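Local coordinates for protein 3-keto-5-aminohexanoate cleavage enzyme (Burkholderia xenovorans LB400, PDB 3E49) that binds zinc in a TIM barrel and probably cleaves a beta-keto acid such as 3-keto-5-aminohexanoate with the help of acetyl-CoA, at residues G45-H50 and A295-M300; V8-A13 and A275-I280; Q282-E285 and E290-S293; E70-I75 and A81-T86. All coordinates share one frame; numbering follows the deposited sequence.

Interaction 1 of 4, residues G45-H50 and A295-M300; sequences GAAVIH and AEARTM. With ZN (zinc ion), chain E.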
loop_
_atom_site.group_PDB
_atom_site.type_symbol
_atom_site.label_atom_id
_atom_site.label_comp_id
_atom_site.label_asym_id
_atom_site.label_seq_id
_atom_site.Cartn_x
_atom_site.Cartn_y
_atom_site.Cartn_z
ATOM N N GLY A 45 3.113 -17.893 28.806
ATOM C CA GLY A 45 4.111 -17.587 27.771
ATOM C C GLY A 45 4.490 -16.144 27.553
ATOM O O GLY A 45 5.321 -15.860 26.705
ATOM N N ALA A 46 3.914 -15.215 28.302
ATOM C CA ALA A 46 4.262 -13.809 28.160
ATOM C C ALA A 46 5.685 -13.573 28.656
ATOM O O ALA A 46 6.016 -13.961 29.778
ATOM C CB ALA A 46 3.309 -12.930 28.942
ATOM N N ALA A 47 6.523 -12.979 27.807
ATOM C CA ALA A 47 7.910 -12.684 28.178
ATOM C C ALA A 47 7.975 -11.275 28.742
ATOM O O ALA A 47 8.910 -10.943 29.417
ATOM C CB ALA A 47 8.833 -12.813 26.953
ATOM N N VAL A 48 6.981 -10.432 28.457
ATOM C CA VAL A 48 6.957 -9.038 28.941
ATOM C C VAL A 48 5.596 -8.707 29.535
ATOM O O VAL A 48 4.565 -8.963 28.918
ATOM C CB VAL A 48 7.273 -7.994 27.797
ATOM C CG1 VAL A 48 7.203 -6.524 28.350
ATOM C CG2 VAL A 48 8.666 -8.307 27.096
ATOM N N ILE A 49 5.608 -8.130 30.736
ATOM C CA ILE A 49 4.420 -7.739 31.458
ATOM C C ILE A 49 4.365 -6.212 31.540
ATOM O O ILE A 49 5.190 -5.586 32.144
ATOM C CB ILE A 49 4.390 -8.371 32.894
ATOM C CG1 ILE A 49 4.699 -9.871 32.832
ATOM C CG2 ILE A 49 3.056 -8.150 33.535
ATOM C CD1 ILE A 49 3.643 -10.737 32.050
ATOM N N HIS A 50 3.387 -5.620 30.862
ATOM C CA HIS A 50 3.199 -4.184 30.815
ATOM C C HIS A 50 2.235 -3.836 31.959
ATOM O O HIS A 50 1.077 -4.318 32.005
ATOM C CB HIS A 50 2.667 -3.783 29.425
ATOM C CG HIS A 50 2.260 -2.357 29.307
ATOM N ND1 HIS A 50 2.970 -1.437 28.574
ATOM C CD2 HIS A 50 1.137 -1.724 29.703
ATOM C CE1 HIS A 50 2.337 -0.277 28.596
ATOM N NE2 HIS A 50 1.268 -0.403 29.351
ATOM N N ALA A 295 14.486 -14.524 28.801
ATOM C CA ALA A 295 15.916 -14.391 28.470
ATOM C C ALA A 295 16.076 -13.996 26.997
ATOM O O ALA A 295 16.868 -13.117 26.653
ATOM C CB ALA A 295 16.635 -15.676 28.738
ATOM N N GLU A 296 15.302 -14.658 26.127
ATOM C CA GLU A 296 15.343 -14.370 24.680
ATOM C C GLU A 296 14.865 -12.965 24.358
ATOM O O GLU A 296 15.413 -12.300 23.472
ATOM C CB GLU A 296 14.547 -15.421 23.904
ATOM C CG GLU A 296 15.260 -16.762 23.836
ATOM C CD GLU A 296 14.379 -17.916 23.394
ATOM O OE1 GLU A 296 13.132 -17.918 23.610
ATOM O OE2 GLU A 296 14.928 -18.873 22.823
ATOM N N ALA A 297 13.792 -12.519 25.016
ATOM C CA ALA A 297 13.259 -11.163 24.777
ATOM C C ALA A 297 14.290 -10.120 25.218
ATOM O O ALA A 297 14.521 -9.123 24.547
ATOM C CB ALA A 297 11.914 -10.966 25.496
ATOM N N ARG A 298 14.963 -10.371 26.330
ATOM C CA ARG A 298 15.996 -9.455 26.795
ATOM C C ARG A 298 17.117 -9.270 25.785
ATOM O O ARG A 298 17.621 -8.149 25.619
ATOM C CB ARG A 298 16.567 -9.927 28.140
ATOM C CG ARG A 298 15.631 -9.659 29.286
ATOM C CD ARG A 298 16.233 -10.063 30.624
ATOM N NE ARG A 298 15.342 -9.632 31.704
ATOM C CZ ARG A 298 14.445 -10.411 32.301
ATOM N NH1 ARG A 298 14.344 -11.707 31.992
ATOM N NH2 ARG A 298 13.655 -9.890 33.235
ATOM N N THR A 299 17.511 -10.364 25.124
ATOM C CA THR A 299 18.560 -10.330 24.100
ATOM C C THR A 299 18.032 -9.573 22.894
ATOM O O THR A 299 18.657 -8.630 22.413
ATOM C CB THR A 299 18.987 -11.739 23.673
ATOM O OG1 THR A 299 19.476 -12.464 24.815
ATOM C CG2 THR A 299 20.087 -11.668 22.638
HETATM N N MSE A 300 16.841 -9.949 22.445
HETATM C CA MSE A 300 16.241 -9.281 21.282
HETATM C C MSE A 300 16.075 -7.765 21.477
HETATM O O MSE A 300 16.277 -6.972 20.537
HETATM C CB MSE A 300 14.888 -9.903 20.969
HETATM C CG MSE A 300 15.000 -11.332 20.476
HETATM SE SE MSE A 300 13.411 -12.393 20.589
HETATM C CE MSE A 300 12.492 -11.558 19.076
HETATM ZN ZN ZN E . -0.446 0.951 29.207
HETATM O O HOH W 1 0.939 2.851 28.887
HETATM O O HOH W 2 -0.280 1.281 26.842
#
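Ala47 and Ala297 face each other methyl to methyl where helix 294-301 lies across the N-terminal end of a strand of the TIM barrel. Each alanine directs its CB at the opposite segment, and the gap from Ala47 CB to Ala297 CB is 3.9 Å. With nothing longer than a methyl on either side, the backbones come close, the CA atoms of this pair being 6.5 Å apart. Val48, the next residue along, is turned across the direction of approach. A chi1 of 179° puts its CG1 anti to the backbone N and CG2 beside it, so CG2 is the branch that meets Ala297 CB, more loosely, at 4.5 Å. The same side chain packs on Thr11 and Asn84 of the two flanking strands. No hydrogen bond joins the segments, but the helix is tied down nearby: Glu296 forms a salt bridge with Lys7, and Arg298 forms one with Glu108.

Following the strand toward its C-terminal end leads to His50, which binds the zinc ion together with His52 and Glu259. The ring is held at both nitrogens, since ND1 is hydrogen-bonded to Glu170 OE1 while NE2 meets the metal. Strand 48-54 therefore connects a small apolar contact at one end of the barrel to the metal site at the other. His50 NE2 binds the zinc ion at 2.2 Å, and ring atoms CD2 and CE1 of His50 flank that bond evenly, each 3.1 Å from the metal. Water 1, another zinc ligand, sits at the imidazole edge in the ring plane.

Interaction 2 of 4, residues V8-A13 and A275-I280; sequences VIITCA and AQVRKI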
loop_
_atom_site.group_PDB
_atom_site.type_symbol
_atom_site.label_atom_id
_atom_site.label_comp_id
_atom_site.label_asym_id
_atom_site.label_seq_id
_atom_site.Cartn_x
_atom_site.Cartn_y
_atom_site.Cartn_z
ATOM N N VAL A 8 8.678 -15.439 18.893
ATOM C CA VAL A 8 7.693 -14.395 19.122
ATOM C C VAL A 8 7.634 -13.914 20.557
ATOM O O VAL A 8 7.345 -14.695 21.475
ATOM C CB VAL A 8 6.291 -14.898 18.726
ATOM C CG1 VAL A 8 5.276 -13.797 18.777
ATOM C CG2 VAL A 8 6.366 -15.498 17.315
ATOM N N ILE A 9 7.865 -12.623 20.739
ATOM C CA ILE A 9 7.727 -12.012 22.031
ATOM C C ILE A 9 6.272 -11.705 22.274
ATOM O O ILE A 9 5.689 -10.896 21.542
ATOM C CB ILE A 9 8.466 -10.677 22.142
ATOM C CG1 ILE A 9 9.970 -10.853 21.875
ATOM C CG2 ILE A 9 8.196 -10.032 23.525
ATOM C CD1 ILE A 9 10.674 -9.557 21.566
ATOM N N ILE A 10 5.709 -12.284 23.332
ATOM C CA ILE A 10 4.337 -11.958 23.737
ATOM C C ILE A 10 4.410 -10.964 24.900
ATOM O O ILE A 10 5.023 -11.257 25.941
ATOM C CB ILE A 10 3.577 -13.184 24.219
ATOM C CG1 ILE A 10 3.510 -14.252 23.101
ATOM C CG2 ILE A 10 2.238 -12.786 24.810
ATOM C CD1 ILE A 10 2.850 -15.546 23.502
ATOM N N THR A 11 3.832 -9.790 24.691
ATOM C CA THR A 11 3.669 -8.811 25.751
ATOM C C THR A 11 2.239 -8.935 26.279
ATOM O O THR A 11 1.260 -9.016 25.481
ATOM C CB THR A 11 3.922 -7.387 25.299
ATOM O OG1 THR A 11 5.306 -7.241 24.941
ATOM C CG2 THR A 11 3.542 -6.400 26.425
ATOM N N CYS A 12 2.104 -8.954 27.616
ATOM C CA CYS A 12 0.794 -8.949 28.223
ATOM C C CYS A 12 0.612 -7.678 29.090
ATOM O O CYS A 12 1.322 -7.475 30.034
ATOM C CB CYS A 12 0.562 -10.206 29.041
ATOM S SG CYS A 12 -1.177 -10.327 29.503
ATOM N N ALA A 13 -0.345 -6.832 28.724
ATOM C CA ALA A 13 -0.682 -5.598 29.431
ATOM C C ALA A 13 -1.853 -5.979 30.332
ATOM O O ALA A 13 -3.009 -6.061 29.886
ATOM C CB ALA A 13 -1.089 -4.520 28.440
ATOM N N ALA A 275 -5.680 -16.260 29.563
ATOM C CA ALA A 275 -6.560 -16.821 28.563
ATOM C C ALA A 275 -6.193 -16.236 27.191
ATOM O O ALA A 275 -6.143 -16.962 26.194
ATOM C CB ALA A 275 -8.011 -16.482 28.906
ATOM N N GLN A 276 -5.925 -14.926 27.165
ATOM C CA GLN A 276 -5.558 -14.214 25.932
ATOM C C GLN A 276 -4.190 -14.603 25.410
ATOM O O GLN A 276 -3.990 -14.665 24.180
ATOM C CB GLN A 276 -5.645 -12.711 26.152
ATOM C CG GLN A 276 -7.061 -12.210 26.348
ATOM C CD GLN A 276 -7.132 -10.712 26.542
ATOM O OE1 GLN A 276 -6.115 -10.079 26.783
ATOM N NE2 GLN A 276 -8.329 -10.132 26.386
ATOM N N VAL A 277 -3.246 -14.890 26.324
ATOM C CA VAL A 277 -1.930 -15.355 25.918
ATOM C C VAL A 277 -2.122 -16.711 25.253
ATOM O O VAL A 277 -1.498 -17.022 24.227
ATOM C CB VAL A 277 -0.938 -15.451 27.118
ATOM C CG1 VAL A 277 0.379 -16.084 26.686
ATOM C CG2 VAL A 277 -0.675 -14.069 27.766
ATOM N N ARG A 278 -2.975 -17.547 25.827
ATOM C CA ARG A 278 -3.229 -18.875 25.225
ATOM C C ARG A 278 -3.867 -18.781 23.857
ATOM O O ARG A 278 -3.550 -19.559 22.965
ATOM C CB ARG A 278 -4.085 -19.753 26.147
ATOM C CG ARG A 278 -3.334 -20.222 27.389
ATOM C CD ARG A 278 -4.080 -21.294 28.177
ATOM N NE ARG A 278 -5.311 -20.810 28.774
ATOM C CZ ARG A 278 -5.412 -20.220 29.948
ATOM N NH1 ARG A 278 -4.341 -20.034 30.712
ATOM N NH2 ARG A 278 -6.606 -19.826 30.359
ATOM N N LYS A 279 -4.757 -17.826 23.680
ATOM C CA LYS A 279 -5.450 -17.678 22.407
ATOM C C LYS A 279 -4.471 -17.300 21.302
ATOM O O LYS A 279 -4.454 -17.931 20.264
ATOM C CB LYS A 279 -6.587 -16.663 22.519
ATOM C CG LYS A 279 -7.698 -16.797 21.478
ATOM C CD LYS A 279 -8.420 -18.131 21.675
ATOM C CE LYS A 279 -9.559 -18.348 20.711
ATOM N NZ LYS A 279 -9.891 -19.830 20.591
ATOM N N ILE A 280 -3.610 -16.322 21.535
ATOM C CA ILE A 280 -2.640 -15.928 20.507
ATOM C C ILE A 280 -1.631 -17.040 20.289
ATOM O O ILE A 280 -1.125 -17.221 19.189
ATOM C CB ILE A 280 -1.974 -14.546 20.763
ATOM C CG1 ILE A 280 -1.355 -14.006 19.440
ATOM C CG2 ILE A 280 -0.928 -14.593 21.988
ATOM C CD1 ILE A 280 -2.385 -13.768 18.245
#
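The nitrogen NE2 of Gln276, one residue before the Val277 that packs on Ile10 and Cys12, is gripped by two backbone carbonyls, those of Ser261 and Trp263. These bonds tie the first part of the helix to the loop beyond strand 253-256. On the neighbouring helical face the contact is wholly apolar. Ile10 CD1 touches two residues about one helical turn apart, reaching Val277 CG1 at 4.1 Å and Ile280 CG2 at 4.2 Å. The side chains of Ile10 and Val277 cross at a slant, whereas those of Ile10 and Ile280 slide past one another in opposite senses. Strand 10-13 and helix 275-280 run nearly antiparallel, at 153° with axes 9.7 Å apart, as expected where an outer helix of a TIM barrel lies against the strand wall. This helix follows the last barrel strand, 253-256, and packs back on the first, so it covers the seam where the barrel closes. The two branches of Val277 divide the work: CG1 serves Ile10, and CG2 touches Cys12 SG at 4.2 Å. With SG anti to the backbone N of Cys12 (chi1 -169°), the sulfur is carried to the Val277 methyl; the Cys12 side chain also packs on Asn273.

Interaction 3 of 4, residues Q282-E285 and E290-S293; sequences QVIE and EVAS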
loop_
_atom_site.group_PDB
_atom_site.type_symbol
_atom_site.label_atom_id
_atom_site.label_comp_id
_atom_site.label_asym_id
_atom_site.label_seq_id
_atom_site.Cartn_x
_atom_site.Cartn_y
_atom_site.Cartn_z
ATOM N N GLN A 282 -2.349 -20.147 20.093
ATOM C CA GLN A 282 -2.943 -21.102 19.150
ATOM C C GLN A 282 -2.520 -20.725 17.725
ATOM O O GLN A 282 -2.156 -21.584 16.918
ATOM C CB GLN A 282 -4.479 -21.050 19.253
ATOM C CG GLN A 282 -5.043 -21.682 20.527
ATOM C CD GLN A 282 -6.580 -21.782 20.561
ATOM O OE1 GLN A 282 -7.299 -21.043 19.874
ATOM N NE2 GLN A 282 -7.084 -22.696 21.387
ATOM N N VAL A 283 -2.570 -19.433 17.438
ATOM C CA VAL A 283 -2.100 -18.869 16.155
ATOM C C VAL A 283 -0.602 -19.056 15.982
ATOM O O VAL A 283 -0.119 -19.565 14.955
ATOM C CB VAL A 283 -2.497 -17.398 16.014
ATOM C CG1 VAL A 283 -1.949 -16.812 14.667
ATOM C CG2 VAL A 283 -4.023 -17.269 16.116
ATOM N N ILE A 284 0.148 -18.661 16.987
ATOM C CA ILE A 284 1.631 -18.842 16.957
ATOM C C ILE A 284 1.992 -20.283 16.612
ATOM O O ILE A 284 2.750 -20.528 15.689
ATOM C CB ILE A 284 2.251 -18.336 18.264
ATOM C CG1 ILE A 284 2.091 -16.798 18.339
ATOM C CG2 ILE A 284 3.793 -18.761 18.397
ATOM C CD1 ILE A 284 2.362 -16.158 19.718
ATOM N N GLU A 285 1.403 -21.235 17.321
ATOM C CA GLU A 285 1.636 -22.656 17.066
ATOM C C GLU A 285 1.228 -23.101 15.651
ATOM O O GLU A 285 1.936 -23.850 15.005
ATOM C CB GLU A 285 0.902 -23.502 18.133
ATOM C CG GLU A 285 1.031 -25.058 17.990
ATOM C CD GLU A 285 2.493 -25.534 17.884
ATOM O OE1 GLU A 285 3.382 -24.870 18.481
ATOM O OE2 GLU A 285 2.741 -26.577 17.206
ATOM N N GLU A 290 7.705 -20.351 17.628
ATOM C CA GLU A 290 7.950 -20.579 19.017
ATOM C C GLU A 290 7.846 -19.276 19.763
ATOM O O GLU A 290 8.157 -18.226 19.220
ATOM C CB GLU A 290 9.367 -21.129 19.195
ATOM C CG GLU A 290 9.515 -22.529 18.634
ATOM C CD GLU A 290 10.931 -23.072 18.716
ATOM O OE1 GLU A 290 11.886 -22.375 18.290
ATOM O OE2 GLU A 290 11.068 -24.220 19.179
ATOM N N VAL A 291 7.435 -19.357 21.016
ATOM C CA VAL A 291 7.344 -18.197 21.894
ATOM C C VAL A 291 8.702 -17.887 22.519
ATOM O O VAL A 291 9.369 -18.807 22.998
ATOM C CB VAL A 291 6.351 -18.492 23.027
ATOM C CG1 VAL A 291 6.304 -17.370 24.006
ATOM C CG2 VAL A 291 4.967 -18.746 22.453
ATOM N N ALA A 292 9.079 -16.604 22.560
ATOM C CA ALA A 292 10.323 -16.176 23.202
ATOM C C ALA A 292 10.192 -16.262 24.715
ATOM O O ALA A 292 9.178 -15.852 25.303
ATOM C CB ALA A 292 10.699 -14.718 22.821
ATOM N N SER A 293 11.255 -16.774 25.342
ATOM C CA SER A 293 11.344 -16.768 26.777
ATOM C C SER A 293 11.745 -15.352 27.193
ATOM O O SER A 293 12.161 -14.541 26.368
ATOM C CB SER A 293 12.450 -17.716 27.208
ATOM O OG SER A 293 13.718 -17.223 26.759
#
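Ile284 and Val291 meet through one methyl branch each, Ile284 CG2 lying 4.2 Å from Val291 CG2. The isoleucine methyl also comes within 4.3 Å of the backbone N of Glu290, so it rests on the start of the returning chain as well as on a side chain. With chi1 at -68°, Ile284 turns CG2 anti to its own backbone nitrogen. Its side chain also packs on Val8, Ile10 and Leu289, while Val291 adds a second contact to Ile10.

Here the chain leaves helix 273-286, the helix that follows the last strand of the TIM barrel, and doubles back alongside Val8, just ahead of strand 10-13, before entering helix 294-301. Backbone bonds fasten the returning chain on both sides of Val291: Glu290 and Ala292 each pair with Val8. Ser293 then takes the N-cap position of the following helix. Its side chain caps a backbone nitrogen of the first turn, and Glu296 OE1 bonds back to the nitrogen of Ser293, an exchange consistent with a capping box. Helix 273-286 itself borders a second subunit: Glu285 OE2 forms a salt bridge with Lys279 of that chain, and Val283 packs on its Gly286.

Interaction 4 of 4, residues E70-I75 and A81-T86; sequences EFLPRI and AVINLT
Leu72 and Ile83 make the closest of three apolar contacts, with Leu72 CD2 3.6 Å from Ile83 CG2. The two side chains meet at an angle to each other, and the isoleucine presents the branch that stands anti to its backbone N. The same leucine methyl continues to Leu85, which it meets tip to tip, CD2 to CD2, at 4.0 Å. One turn further along the helix, Ile75 CG2 approaches the far end of Ile83, its CD1, at 4.1 Å. Ile83 thus works with both its branches, CG2 against Leu72 and CD1 against Ile75. Leu51 on the adjoining strand and Phe311 at the chain terminus also pack against Leu72 and Ile83, and Tyr105 of helix 95-105 touches Leu72 and Leu85.

Hydrogen bonds hold each segment without linking the two. In the helix, Ile75 N bonds to Phe71 O at 2.8 Å. The strand is paired through its backbone with strand 48-54, and its Asn84, pointing away from the helix, gives ND2 to Glu170 OE1. Asn84 thus backs the second-shell Glu170, which probably helps to position the zinc ligand His50.

The axes of helix 71-75 and strand 82-85 lie 10.2 Å apart and run nearly antiparallel, at 160°. Helix 71-78 packs on the outer side of strand 82-85 and belongs to the connection between parallel strands 48-54 and 82-85, a beta-alpha-beta crossover, the unit of TIM barrels.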
loop_
_atom_site.group_PDB
_atom_site.type_symbol
_atom_site.label_atom_id
_atom_site.label_comp_id
_atom_site.label_asym_id
_atom_site.label_seq_id
_atom_site.Cartn_x
_atom_site.Cartn_y
_atom_site.Cartn_z
ATOM N N GLU A 70 4.022 -3.373 46.331
ATOM C CA GLU A 70 3.813 -4.756 46.724
ATOM C C GLU A 70 3.907 -5.681 45.509
ATOM O O GLU A 70 4.587 -6.701 45.538
ATOM C CB GLU A 70 2.432 -4.904 47.393
ATOM C CG GLU A 70 2.151 -3.849 48.501
ATOM C CD GLU A 70 0.679 -3.736 48.884
ATOM O OE1 GLU A 70 0.075 -4.755 49.242
ATOM O OE2 GLU A 70 0.136 -2.610 48.849
ATOM N N PHE A 71 3.206 -5.328 44.429
ATOM C CA PHE A 71 3.179 -6.246 43.284
ATOM C C PHE A 71 4.488 -6.434 42.530
ATOM O O PHE A 71 4.773 -7.537 42.093
ATOM C CB PHE A 71 1.948 -6.058 42.346
ATOM C CG PHE A 71 1.876 -4.767 41.551
ATOM C CD1 PHE A 71 2.703 -4.541 40.463
ATOM C CD2 PHE A 71 0.818 -3.862 41.765
ATOM C CE1 PHE A 71 2.592 -3.368 39.706
ATOM C CE2 PHE A 71 0.676 -2.691 40.997
ATOM C CZ PHE A 71 1.551 -2.441 39.952
ATOM N N LEU A 72 5.327 -5.417 42.470
ATOM C CA LEU A 72 6.547 -5.537 41.691
ATOM C C LEU A 72 7.467 -6.624 42.237
ATOM O O LEU A 72 7.839 -7.526 41.511
ATOM C CB LEU A 72 7.240 -4.184 41.483
ATOM C CG LEU A 72 6.554 -3.161 40.565
ATOM C CD1 LEU A 72 7.381 -1.925 40.430
ATOM C CD2 LEU A 72 6.274 -3.766 39.176
ATOM N N PRO A 73 7.796 -6.575 43.533
ATOM C CA PRO A 73 8.625 -7.636 44.107
ATOM C C PRO A 73 7.975 -8.998 44.064
ATOM O O PRO A 73 8.674 -9.989 43.860
ATOM C CB PRO A 73 8.808 -7.186 45.563
ATOM C CG PRO A 73 8.560 -5.768 45.564
ATOM C CD PRO A 73 7.509 -5.524 44.527
ATOM N N ARG A 74 6.640 -9.047 44.221
ATOM C CA ARG A 74 5.903 -10.310 44.150
ATOM C C ARG A 74 6.058 -10.903 42.741
ATOM O O ARG A 74 6.326 -12.087 42.599
ATOM C CB ARG A 74 4.426 -10.084 44.482
ATOM C CG ARG A 74 3.556 -11.339 44.592
ATOM C CD ARG A 74 3.812 -12.152 45.883
ATOM N N ILE A 75 5.890 -10.065 41.711
ATOM C CA ILE A 75 6.047 -10.524 40.331
ATOM C C ILE A 75 7.501 -10.990 40.082
ATOM O O ILE A 75 7.731 -12.114 39.659
ATOM C CB ILE A 75 5.623 -9.446 39.320
ATOM C CG1 ILE A 75 4.127 -9.161 39.424
ATOM C CG2 ILE A 75 5.949 -9.914 37.883
ATOM C CD1 ILE A 75 3.699 -7.886 38.688
ATOM N N ALA A 81 9.763 -12.904 33.784
ATOM C CA ALA A 81 9.158 -12.080 32.783
ATOM C C ALA A 81 9.612 -10.649 33.011
ATOM O O ALA A 81 9.665 -10.182 34.153
ATOM C CB ALA A 81 7.617 -12.198 32.862
ATOM N N VAL A 82 9.946 -9.939 31.936
ATOM C CA VAL A 82 10.374 -8.546 32.007
ATOM C C VAL A 82 9.247 -7.603 32.481
ATOM O O VAL A 82 8.140 -7.588 31.913
ATOM C CB VAL A 82 10.843 -8.003 30.618
ATOM C CG1 VAL A 82 11.403 -6.593 30.767
ATOM C CG2 VAL A 82 11.832 -8.929 29.947
ATOM N N ILE A 83 9.549 -6.799 33.499
ATOM C CA ILE A 83 8.612 -5.829 34.040
ATOM C C ILE A 83 8.716 -4.521 33.242
ATOM O O ILE A 83 9.783 -3.899 33.105
ATOM C CB ILE A 83 8.847 -5.616 35.562
ATOM C CG1 ILE A 83 8.450 -6.890 36.289
ATOM C CG2 ILE A 83 8.094 -4.381 36.079
ATOM C CD1 ILE A 83 8.757 -6.910 37.746
ATOM N N ASN A 84 7.584 -4.094 32.708
ATOM C CA ASN A 84 7.530 -2.923 31.883
ATOM C C ASN A 84 6.532 -1.958 32.516
ATOM O O ASN A 84 5.367 -2.274 32.607
ATOM C CB ASN A 84 7.086 -3.383 30.493
ATOM C CG ASN A 84 6.864 -2.264 29.526
ATOM O OD1 ASN A 84 6.885 -1.077 29.870
ATOM N ND2 ASN A 84 6.608 -2.643 28.270
ATOM N N LEU A 85 6.992 -0.810 32.991
ATOM C CA LEU A 85 6.098 0.180 33.622
ATOM C C LEU A 85 5.652 1.282 32.716
ATOM O O LEU A 85 6.443 1.826 31.970
ATOM C CB LEU A 85 6.802 0.888 34.784
ATOM C CG LEU A 85 7.355 -0.078 35.837
ATOM C CD1 LEU A 85 7.921 0.749 37.012
ATOM C CD2 LEU A 85 6.279 -1.088 36.269
ATOM N N THR A 86 4.389 1.668 32.867
ATOM C CA THR A 86 3.821 2.750 32.105
ATOM C C THR A 86 4.362 4.125 32.533
ATOM O O THR A 86 4.699 4.306 33.703
ATOM C CB THR A 86 2.284 2.783 32.250
ATOM O OG1 THR A 86 1.788 3.838 31.447
ATOM C CG2 THR A 86 1.845 3.045 33.709
#

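In the fold
Three neighbouring barrel strands join interactions 1, 2 and 4. Val48 O lies 2.8 Å from Cys12 N, and Ile49 N 2.8 Å from Val82 O, both probable hydrogen bonds. Interactions 2 and 4 flank the central strand with helices outside the barrel, their centres about 17 Å apart, whereas the helix of interaction 1 crosses the barrel's N-terminal end. Interaction 3 folds the loop joining the helices of interactions 2 and 1 back on the first of them and touches interaction 2, with Ile10 CD1 3.9 Å from Ile284 CD1. The zinc ion is bound in interaction 1 by His50; the side chains of Leu85 and Cys12 lie about 9 and 11 Å from it, while interaction 3 is remote.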